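Local coordinates for extracellular protein 11-1 (Passalora fulva, PDB 6ZUS) that is a secreted, zinc-binding avirulence effector of a plant-pathogenic fungus that probably influences recognition by plant resistance proteins, at residues Q36-W41 with S54-K59; K43-Q48 with T105-G110; C99-Y104 with R111-E116. All blocks are in the same frame, centred on the assembly; numbering follows the deposited sequence.

Contact 1: Q36-W41 with S54-K59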
loop_
_atom_site.group_PDB
_atom_site.type_symbol
_atom_site.label_atom_id
_atom_site.label_comp_id
_atom_site.label_asym_id
_atom_site.label_seq_id
_atom_site.Cartn_x
_atom_site.Cartn_y
_atom_site.Cartn_z
ATOM N N GLN A 36 -3.291 12.601 -1.672
ATOM C CA GLN A 36 -4.091 12.822 -0.449
ATOM C C GLN A 36 -4.396 11.467 0.187
ATOM O O GLN A 36 -4.500 11.403 1.414
ATOM C CB GLN A 36 -5.448 13.503 -0.654
ATOM C CG GLN A 36 -5.398 14.944 -1.134
ATOM C CD GLN A 36 -6.788 15.499 -1.352
ATOM O OE1 GLN A 36 -7.468 15.179 -2.337
ATOM N NE2 GLN A 36 -7.224 16.349 -0.428
ATOM N N GLN A 37 -4.614 10.439 -0.615
ATOM C CA GLN A 37 -4.812 9.071 -0.033
ATOM C C GLN A 37 -3.542 8.680 0.721
ATOM O O GLN A 37 -3.648 8.207 1.868
ATOM C CB GLN A 37 -5.220 8.066 -1.116
ATOM C CG GLN A 37 -6.691 8.277 -1.510
ATOM C CD GLN A 37 -7.720 7.916 -0.467
ATOM O OE1 GLN A 37 -7.461 7.266 0.541
ATOM N NE2 GLN A 37 -8.972 8.224 -0.755
ATOM N N PHE A 38 -2.369 8.884 0.119
ATOM C CA PHE A 38 -1.090 8.593 0.804
ATOM C C PHE A 38 -1.028 9.348 2.147
ATOM O O PHE A 38 -0.628 8.787 3.181
ATOM C CB PHE A 38 0.107 8.905 -0.080
ATOM C CG PHE A 38 1.403 8.891 0.674
ATOM C CD1 PHE A 38 2.025 7.693 0.989
ATOM C CD2 PHE A 38 1.972 10.082 1.120
ATOM C CE1 PHE A 38 3.199 7.678 1.707
ATOM C CE2 PHE A 38 3.160 10.070 1.826
ATOM C CZ PHE A 38 3.752 8.870 2.145
ATOM N N ASN A 39 -1.411 10.613 2.163
ATOM C CA ASN A 39 -1.390 11.446 3.399
ATOM C C ASN A 39 -2.276 10.833 4.493
ATOM O O ASN A 39 -1.988 11.070 5.653
ATOM C CB ASN A 39 -1.774 12.893 3.091
ATOM C CG ASN A 39 -0.700 13.605 2.285
ATOM O OD1 ASN A 39 0.453 13.151 2.198
ATOM N ND2 ASN A 39 -1.078 14.731 1.699
ATOM N N LEU A 40 -3.307 10.023 4.160
ATOM C CA LEU A 40 -4.173 9.382 5.187
ATOM C C LEU A 40 -3.569 8.100 5.762
ATOM O O LEU A 40 -4.097 7.593 6.769
ATOM C CB LEU A 40 -5.508 9.055 4.535
ATOM C CG LEU A 40 -6.347 10.280 4.178
ATOM C CD1 LEU A 40 -7.573 9.858 3.369
ATOM C CD2 LEU A 40 -6.747 11.021 5.460
ATOM N N TRP A 41 -2.549 7.523 5.129
ATOM C CA TRP A 41 -1.890 6.320 5.698
ATOM C C TRP A 41 -1.435 6.628 7.127
ATOM O O TRP A 41 -0.949 7.757 7.377
ATOM C CB TRP A 41 -0.696 5.821 4.876
ATOM C CG TRP A 41 -0.985 5.416 3.470
ATOM C CD1 TRP A 41 -2.161 5.483 2.782
ATOM C CD2 TRP A 41 0.002 4.894 2.567
ATOM N NE1 TRP A 41 -1.975 5.003 1.513
ATOM C CE2 TRP A 41 -0.654 4.649 1.346
ATOM C CE3 TRP A 41 1.378 4.611 2.678
ATOM C CZ2 TRP A 41 0.048 4.145 0.235
ATOM C CZ3 TRP A 41 2.044 4.069 1.602
ATOM C CH2 TRP A 41 1.385 3.840 0.392
ATOM N N SER A 54 9.009 6.936 2.146
ATOM C CA SER A 54 9.555 7.499 0.889
ATOM C C SER A 54 8.521 8.431 0.255
ATOM O O SER A 54 7.343 8.536 0.747
ATOM C CB SER A 54 9.957 6.422 -0.031
ATOM O OG SER A 54 8.818 5.896 -0.675
ATOM N N THR A 55 8.986 9.210 -0.723
ATOM C CA THR A 55 8.115 10.017 -1.608
ATOM C C THR A 55 7.067 9.076 -2.222
ATOM O O THR A 55 7.418 7.938 -2.590
ATOM C CB THR A 55 8.951 10.700 -2.706
ATOM O OG1 THR A 55 9.792 11.619 -2.004
ATOM C CG2 THR A 55 8.095 11.423 -3.716
ATOM N N ALA A 56 5.820 9.506 -2.212
ATOM C CA ALA A 56 4.699 8.709 -2.779
ATOM C C ALA A 56 4.733 8.863 -4.311
ATOM O O ALA A 56 5.035 9.958 -4.802
ATOM C CB ALA A 56 3.417 9.154 -2.159
ATOM N N ILE A 57 4.381 7.808 -5.033
ATOM C CA ILE A 57 4.300 7.803 -6.515
ATOM C C ILE A 57 2.883 7.388 -6.928
ATOM O O ILE A 57 2.587 6.190 -6.908
ATOM C CB ILE A 57 5.371 6.854 -7.060
ATOM C CG1 ILE A 57 6.763 7.303 -6.598
ATOM C CG2 ILE A 57 5.282 6.743 -8.583
ATOM C CD1 ILE A 57 7.857 6.408 -7.076
ATOM N N PRO A 58 2.015 8.355 -7.285
ATOM C CA PRO A 58 0.730 8.064 -7.936
ATOM C C PRO A 58 0.883 7.391 -9.301
ATOM O O PRO A 58 1.858 7.609 -10.043
ATOM C CB PRO A 58 -0.012 9.411 -8.028
ATOM C CG PRO A 58 0.689 10.278 -7.016
ATOM C CD PRO A 58 2.142 9.794 -7.006
ATOM N N LYS A 59 -0.088 6.550 -9.651
ATOM C CA LYS A 59 -0.100 5.892 -10.968
ATOM C C LYS A 59 -1.558 5.739 -11.381
ATOM O O LYS A 59 -2.423 5.498 -10.507
ATOM C CB LYS A 59 0.616 4.549 -10.895
ATOM C CG LYS A 59 0.805 3.852 -12.230
ATOM C CD LYS A 59 0.839 2.322 -12.121
ATOM C CE LYS A 59 1.966 1.775 -11.257
ATOM N NZ LYS A 59 2.275 0.353 -11.565
#

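Contact 2: K43-Q48 with T105-G110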
loop_
_atom_site.group_PDB
_atom_site.type_symbol
_atom_site.label_atom_id
_atom_site.label_comp_id
_atom_site.label_asym_id
_atom_site.label_seq_id
_atom_site.Cartn_x
_atom_site.Cartn_y
_atom_site.Cartn_z
ATOM N N LYS A 43 1.005 6.768 9.985
ATOM C CA LYS A 43 2.516 6.831 9.968
ATOM C C LYS A 43 3.092 6.582 11.377
ATOM O O LYS A 43 4.345 6.508 11.503
ATOM C CB LYS A 43 2.948 8.108 9.228
ATOM C CG LYS A 43 2.250 8.228 7.868
ATOM C CD LYS A 43 2.960 8.873 6.761
ATOM C CE LYS A 43 2.153 8.802 5.480
ATOM N NZ LYS A 43 0.827 9.429 5.683
ATOM N N ASN A 44 2.239 6.242 12.343
ATOM C CA ASN A 44 2.659 5.984 13.739
ATOM C C ASN A 44 2.116 4.642 14.215
ATOM O O ASN A 44 1.837 4.500 15.421
ATOM C CB ASN A 44 2.224 7.112 14.666
ATOM C CG ASN A 44 0.723 7.230 14.698
ATOM O OD1 ASN A 44 0.032 6.616 13.883
ATOM N ND2 ASN A 44 0.211 8.013 15.639
ATOM N N ASP A 45 2.117 3.634 13.342
ATOM C CA ASP A 45 1.830 2.250 13.795
ATOM C C ASP A 45 2.861 1.825 14.862
ATOM O O ASP A 45 4.039 2.215 14.766
ATOM C CB ASP A 45 1.815 1.276 12.623
ATOM C CG ASP A 45 1.343 -0.118 13.008
ATOM O OD1 ASP A 45 0.118 -0.265 13.176
ATOM O OD2 ASP A 45 2.199 -1.030 13.142
ATOM N N ALA A 46 2.451 0.994 15.817
ATOM C CA ALA A 46 3.344 0.416 16.840
ATOM C C ALA A 46 4.556 -0.262 16.181
ATOM O O ALA A 46 5.661 -0.233 16.792
ATOM C CB ALA A 46 2.565 -0.563 17.680
ATOM N N CYS A 47 4.392 -0.895 14.998
ATOM C CA CYS A 47 5.494 -1.595 14.257
ATOM C C CYS A 47 6.407 -0.641 13.476
ATOM O O CYS A 47 7.414 -1.122 12.918
ATOM C CB CYS A 47 4.945 -2.653 13.314
ATOM S SG CYS A 47 4.052 -3.909 14.267
ATOM N N GLN A 48 6.110 0.649 13.429
ATOM C CA GLN A 48 6.908 1.621 12.633
ATOM C C GLN A 48 8.258 1.899 13.350
ATOM O O GLN A 48 8.241 2.259 14.537
ATOM C CB GLN A 48 6.164 2.953 12.439
ATOM C CG GLN A 48 6.638 3.727 11.215
ATOM C CD GLN A 48 6.315 2.976 9.931
ATOM O OE1 GLN A 48 5.221 2.432 9.775
ATOM N NE2 GLN A 48 7.268 2.958 9.017
ATOM N N THR A 105 0.311 -3.837 6.776
ATOM C CA THR A 105 -0.227 -3.099 5.601
ATOM C C THR A 105 -1.691 -2.749 5.849
ATOM O O THR A 105 -2.128 -1.595 5.627
ATOM C CB THR A 105 -0.046 -3.895 4.297
ATOM O OG1 THR A 105 1.350 -4.178 4.146
ATOM C CG2 THR A 105 -0.644 -3.107 3.146
ATOM N N GLU A 106 -2.469 -3.711 6.324
ATOM C CA GLU A 106 -3.920 -3.475 6.561
ATOM C C GLU A 106 -4.141 -2.403 7.637
ATOM O O GLU A 106 -5.044 -1.561 7.423
ATOM C CB GLU A 106 -4.617 -4.792 6.875
ATOM C CG GLU A 106 -4.664 -5.679 5.679
ATOM C CD GLU A 106 -5.402 -6.991 5.913
ATOM O OE1 GLU A 106 -5.614 -7.305 7.126
ATOM O OE2 GLU A 106 -5.834 -7.659 4.911
ATOM N N ARG A 107 -3.307 -2.356 8.693
ATOM C CA ARG A 107 -3.398 -1.275 9.728
ATOM C C ARG A 107 -3.020 0.092 9.147
ATOM O O ARG A 107 -3.722 1.072 9.413
ATOM C CB ARG A 107 -2.558 -1.594 10.968
ATOM C CG ARG A 107 -3.096 -2.802 11.742
ATOM C CD ARG A 107 -2.500 -2.859 13.142
ATOM N NE ARG A 107 -1.037 -2.816 13.122
ATOM C CZ ARG A 107 -0.245 -3.876 13.003
ATOM N NH1 ARG A 107 -0.756 -5.089 13.001
ATOM N NH2 ARG A 107 1.071 -3.719 12.970
ATOM N N VAL A 108 -1.958 0.155 8.364
ATOM C CA VAL A 108 -1.383 1.436 7.880
ATOM C C VAL A 108 -2.232 1.995 6.724
ATOM O O VAL A 108 -2.436 3.228 6.698
ATOM C CB VAL A 108 0.097 1.201 7.509
ATOM C CG1 VAL A 108 0.663 2.314 6.650
ATOM C CG2 VAL A 108 0.905 0.990 8.789
ATOM N N LEU A 109 -2.613 1.171 5.733
ATOM C CA LEU A 109 -3.373 1.603 4.538
ATOM C C LEU A 109 -4.885 1.511 4.793
ATOM O O LEU A 109 -5.651 2.222 4.078
ATOM C CB LEU A 109 -2.964 0.781 3.300
ATOM C CG LEU A 109 -1.814 1.371 2.478
ATOM C CD1 LEU A 109 -0.534 1.462 3.291
ATOM C CD2 LEU A 109 -1.547 0.611 1.192
ATOM N N GLY A 110 -5.346 0.639 5.699
ATOM C CA GLY A 110 -6.776 0.572 6.069
ATOM C C GLY A 110 -7.624 -0.161 5.058
ATOM O O GLY A 110 -8.875 0.014 5.075
#

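Contact 3: C99-Y104 with R111-E116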
loop_
_atom_site.group_PDB
_atom_site.type_symbol
_atom_site.label_atom_id
_atom_site.label_comp_id
_atom_site.label_asym_id
_atom_site.label_seq_id
_atom_site.Cartn_x
_atom_site.Cartn_y
_atom_site.Cartn_z
ATOM N N CYS A 99 3.641 -7.655 13.186
ATOM C CA CYS A 99 4.361 -6.755 12.258
ATOM C C CYS A 99 4.614 -7.432 10.904
ATOM O O CYS A 99 5.262 -6.796 10.073
ATOM C CB CYS A 99 5.665 -6.267 12.865
ATOM S SG CYS A 99 5.490 -5.442 14.481
ATOM N N ASP A 100 4.039 -8.614 10.666
ATOM C CA ASP A 100 4.077 -9.281 9.337
ATOM C C ASP A 100 3.449 -8.351 8.304
ATOM O O ASP A 100 2.594 -7.527 8.677
ATOM C CB ASP A 100 3.377 -10.646 9.367
ATOM C CG ASP A 100 4.232 -11.733 10.081
ATOM O OD1 ASP A 100 5.397 -11.426 10.565
ATOM O OD2 ASP A 100 3.758 -12.908 10.169
ATOM N N VAL A 101 3.863 -8.466 7.055
ATOM C CA VAL A 101 3.505 -7.447 6.032
ATOM C C VAL A 101 1.979 -7.401 5.878
ATOM O O VAL A 101 1.438 -6.290 5.730
ATOM C CB VAL A 101 4.209 -7.620 4.673
ATOM C CG1 VAL A 101 5.707 -7.479 4.827
ATOM C CG2 VAL A 101 3.850 -8.928 4.007
ATOM N N LYS A 102 1.266 -8.512 5.935
ATOM C CA LYS A 102 -0.205 -8.454 5.735
ATOM C C LYS A 102 -0.898 -7.603 6.809
ATOM O O LYS A 102 -1.546 -6.595 6.487
ATOM C CB LYS A 102 -0.773 -9.859 5.653
ATOM C CG LYS A 102 -2.278 -9.905 5.669
ATOM C CD LYS A 102 -2.717 -11.349 5.636
ATOM C CE LYS A 102 -4.180 -11.588 5.365
ATOM N NZ LYS A 102 -5.021 -10.691 6.163
ATOM N N PRO A 103 -0.823 -7.953 8.119
ATOM C CA PRO A 103 -1.528 -7.183 9.152
ATOM C C PRO A 103 -1.010 -5.741 9.205
ATOM O O PRO A 103 -1.847 -4.841 9.396
ATOM C CB PRO A 103 -1.305 -7.967 10.472
ATOM C CG PRO A 103 -0.136 -8.860 10.191
ATOM C CD PRO A 103 -0.183 -9.160 8.698
ATOM N N TYR A 104 0.317 -5.553 9.113
ATOM C CA TYR A 104 0.929 -4.198 9.138
ATOM C C TYR A 104 0.301 -3.346 8.022
ATOM O O TYR A 104 -0.155 -2.229 8.271
ATOM C CB TYR A 104 2.448 -4.270 9.017
ATOM C CG TYR A 104 3.095 -2.941 8.740
ATOM C CD1 TYR A 104 3.307 -1.982 9.729
ATOM C CD2 TYR A 104 3.535 -2.628 7.469
ATOM C CE1 TYR A 104 3.876 -0.744 9.452
ATOM C CE2 TYR A 104 4.101 -1.400 7.169
ATOM C CZ TYR A 104 4.280 -0.449 8.153
ATOM O OH TYR A 104 4.831 0.740 7.779
ATOM N N ARG A 111 -6.998 -0.992 4.199
ATOM C CA ARG A 111 -7.705 -1.771 3.154
ATOM C C ARG A 111 -7.129 -3.181 3.154
ATOM O O ARG A 111 -5.923 -3.366 3.478
ATOM C CB ARG A 111 -7.541 -1.148 1.768
ATOM C CG ARG A 111 -7.941 0.317 1.659
ATOM C CD ARG A 111 -9.433 0.489 1.891
ATOM N NE ARG A 111 -9.777 1.885 1.733
ATOM C CZ ARG A 111 -10.984 2.389 1.425
ATOM N NH1 ARG A 111 -12.068 1.616 1.287
ATOM N NH2 ARG A 111 -11.075 3.709 1.300
ATOM N N ARG A 112 -7.948 -4.114 2.679
ATOM C CA ARG A 112 -7.590 -5.553 2.589
ATOM C C ARG A 112 -6.334 -5.763 1.722
ATOM O O ARG A 112 -6.313 -5.295 0.543
ATOM C CB ARG A 112 -8.732 -6.328 1.961
ATOM C CG ARG A 112 -8.463 -7.817 1.971
ATOM C CD ARG A 112 -9.641 -8.570 1.410
ATOM N NE ARG A 112 -9.174 -9.924 1.133
ATOM C CZ ARG A 112 -9.941 -10.917 0.682
ATOM N NH1 ARG A 112 -11.235 -10.707 0.481
ATOM N NH2 ARG A 112 -9.404 -12.108 0.427
ATOM N N TRP A 113 -5.386 -6.528 2.240
ATOM C CA TRP A 113 -4.085 -6.815 1.568
ATOM C C TRP A 113 -4.236 -8.028 0.663
ATOM O O TRP A 113 -4.950 -8.976 1.033
ATOM C CB TRP A 113 -3.015 -7.025 2.633
ATOM C CG TRP A 113 -1.688 -7.577 2.196
ATOM C CD1 TRP A 113 -0.548 -6.880 2.000
ATOM C CD2 TRP A 113 -1.358 -8.964 1.991
ATOM N NE1 TRP A 113 0.472 -7.737 1.653
ATOM C CE2 TRP A 113 0.019 -9.026 1.711
ATOM C CE3 TRP A 113 -2.073 -10.163 2.096
ATOM C CZ2 TRP A 113 0.683 -10.231 1.448
ATOM C CZ3 TRP A 113 -1.401 -11.356 1.885
ATOM C CH2 TRP A 113 -0.036 -11.383 1.571
ATOM N N TYR A 114 -3.556 -7.995 -0.481
ATOM C CA TYR A 114 -3.481 -9.126 -1.433
ATOM C C TYR A 114 -2.009 -9.340 -1.765
ATOM O O TYR A 114 -1.334 -8.388 -2.161
ATOM C CB TYR A 114 -4.291 -8.868 -2.714
ATOM C CG TYR A 114 -5.785 -8.937 -2.545
ATOM C CD1 TYR A 114 -6.494 -7.848 -2.065
ATOM C CD2 TYR A 114 -6.485 -10.119 -2.818
ATOM C CE1 TYR A 114 -7.861 -7.910 -1.894
ATOM C CE2 TYR A 114 -7.858 -10.196 -2.630
ATOM C CZ TYR A 114 -8.548 -9.086 -2.184
ATOM O OH TYR A 114 -9.901 -9.138 -2.023
ATOM N N ASP A 115 -1.575 -10.599 -1.651
ATOM C CA ASP A 115 -0.250 -11.059 -2.126
ATOM C C ASP A 115 -0.117 -10.626 -3.598
ATOM O O ASP A 115 -1.125 -10.716 -4.344
ATOM C CB ASP A 115 -0.093 -12.581 -1.948
ATOM C CG ASP A 115 1.371 -13.023 -2.078
ATOM O OD1 ASP A 115 1.938 -12.838 -3.149
ATOM O OD2 ASP A 115 1.973 -13.352 -1.057
ATOM N N GLU A 116 1.069 -10.137 -3.972
ATOM C CA GLU A 116 1.430 -9.819 -5.380
ATOM C C GLU A 116 1.197 -11.024 -6.296
ATOM O O GLU A 116 0.970 -10.763 -7.497
ATOM C CB GLU A 116 2.888 -9.402 -5.569
ATOM C CG GLU A 116 3.254 -8.100 -4.907
ATOM C CD GLU A 116 2.444 -6.857 -5.220
ATOM O OE1 GLU A 116 2.062 -6.629 -6.413
ATOM O OE2 GLU A 116 2.203 -6.093 -4.233
HETATM O O HOH W 1 -6.018 -9.850 3.404
#

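Contact 1: Q36-W41 with S54-K59
The phenyl ring of Phe38 takes the methyl of Ala56 over one face in a CH-pi contact, CB lying 3.7 Å from the ring centroid and 19° off the normal. The methyl is shifted toward the root of the ring, so its nearest atom is Phe38 CG, at 3.5 Å. Lys43 approaches the opposite face in a cation-pi contact. One rim of the ring is turned to Trp41: CH2 of the indole lies in the phenyl plane, and Phe38 CD1 sits 3.5 Å above the indole plane. At the far end of the ring, Phe38 CZ comes within 3.9 Å of the backbone O of Ser54, an oblique approach.

With CG trans to its backbone N (chi1 168°), Phe38 sends its ring out from the last turns of helix 31-40, and the CB of Ala56 points back at it. The two CA atoms are 6.8 Å apart, and the short methyl meets the ring directly. Ala80 of strand 71-86 also touches the phenyl ring.

Second-shell bonds fix the loop just ahead of strand 57-64. Ala56 N is bonded to the hydroxyl of Tyr35, one helical turn before Phe38, while Ser54 is tied to Thr81 through both its backbone and its OG. Pro58 rests on Tyr31, Leu34 and Tyr35 of the same helix, extending the seam along the strand.

Only 113 Å² is buried between the segments, and no hydrogen bond crosses between them. Shape and dispersion therefore carry the contact, while Ser54 OG, Ala56 N and Phe38 O bond outward, to Thr81 N, Tyr35 OH and Lys43 NZ. The phenyl face probably helps to hold the Lys43 ammonium, which the backbone oxygens of Phe38 and Trp41 also grip.

Contact 2: K43-Q48 with T105-G110
Asp45 and Arg107 form a side-on salt bridge with two nearly straight bonds: Arg107 NE reaches Asp45 OD1 at 2.8 Å (174° at the hydrogen), and Arg107 NH2 reaches Asp45 OD2 at 2.9 Å (179°). Both carboxylate oxygens are met on their syn sides, and the two flat groups are only 17° from coplanar. Beside the pair, Cys47 SG, in a disulfide with Cys99, lies 3.3 Å from Arg107 NH2, and Asp45 CB packs against Val108 CG2 at 4.0 Å.

The acid is held by its own loop. Cys47 N donates to Asp45 OD2 at 2.9 Å from above the carboxylate plane, an Asx turn, so this oxygen takes two donors from different directions. A type I beta turn over Asp45 to Gln48, closed by Gln48 N to Asp45 O, supports the same corner. A bend at chi3 turns the guanidinium so that its NE/NH2 edge faces the carboxylate, and Arg107 NH1 is fixed by the backbone O of Asp98. Such multiple bonding would probably favour the ionised carboxylate in this buried place.

Farther out, backbone bonds join Val108 to Lys42 and Cys47 to Arg86. Phe97 of strand 96-98 touches Ala46, Cys47 and Arg107. The bridge thus clamps the loop between helix 31-40 and strand 57-64 onto the last turns of helix 101-109, whose Leu109 faces strands 6-20 and 127-138.

Contact 3: C99-Y104 with R111-E116
Trp113 and Lys102 carry this contact, and the chain that brings them together returns past helix 101-109 after the turn at Gly110. Arg111 begins the return and is moored to strand 127-138, its O bonded to the hydroxyl of Ser129. Arg112 also bonds Ser129 through the backbone; its guanidinium has the Tyr114 OH 3.1 Å above one face.

Next, Trp113 lays its indole against the first helical turn. Lys102 CA stands 3.9 Å from the centroid of the five-membered ring and 7° off its normal, a CH-pi contact, while the chain runs across the same face toward the six-membered ring, where Lys102 CG meets Trp113 CE3 at 3.6 Å. The lysine reaches that ring because its CG is trans to the backbone N (chi1 171°) and the chain stays extended as far as its last torsion. Val101 CG2 adds a looser touch on Trp113 CZ2, at 4.3 Å. A water bridges the lysine ammonium to the backbone: it accepts from Lys102 NZ at 3.1 Å and donates to Trp113 O at 2.7 Å. Glu106 OE2 receives Trp113 N and makes a weak, long ion pair with Lys102 NZ. The indole is pinned at its other end by NE1 bonding to the O of Gly131.

Tyr114 again pairs with the backbone of Ser129, and its ring turns away to Ile123 and Val125. Beyond it, Asp115 N lies 3.5 Å over the indole face opposite Lys102, sandwiching the ring, and Asp115 OD1 is bonded to Ser117 N.

The arrangement is a helix followed by an extended return that lays a tryptophan on the helix start, its NE1 tied to strand 127-138. It fits an alpha+beta fold in which helices and loops pack on a four-stranded antiparallel sheet.

How the contacts relate
Contact 2 joins the other two. Toward contact 1, their centres 14 Å apart, Lys43 NZ probably bonds Phe38 O at 3.0 Å, and Trp41 CD2 packs on Leu109 CD1 at 3.5 Å. Toward contact 3, centred 10 Å away on the same helix 101-109, the link is covalent: the Cys47-Cys99 disulfide, SG to SG 2.1 Å. Gln48 OE1 and Tyr104 OH, 2.6 Å apart, probably add a hydrogen bond. Contacts 1 and 3 do not touch; their centres are about 17 Å apart. None lies at a zinc site, although the Phe38 side chain is about 11 Å from a bound zinc ion.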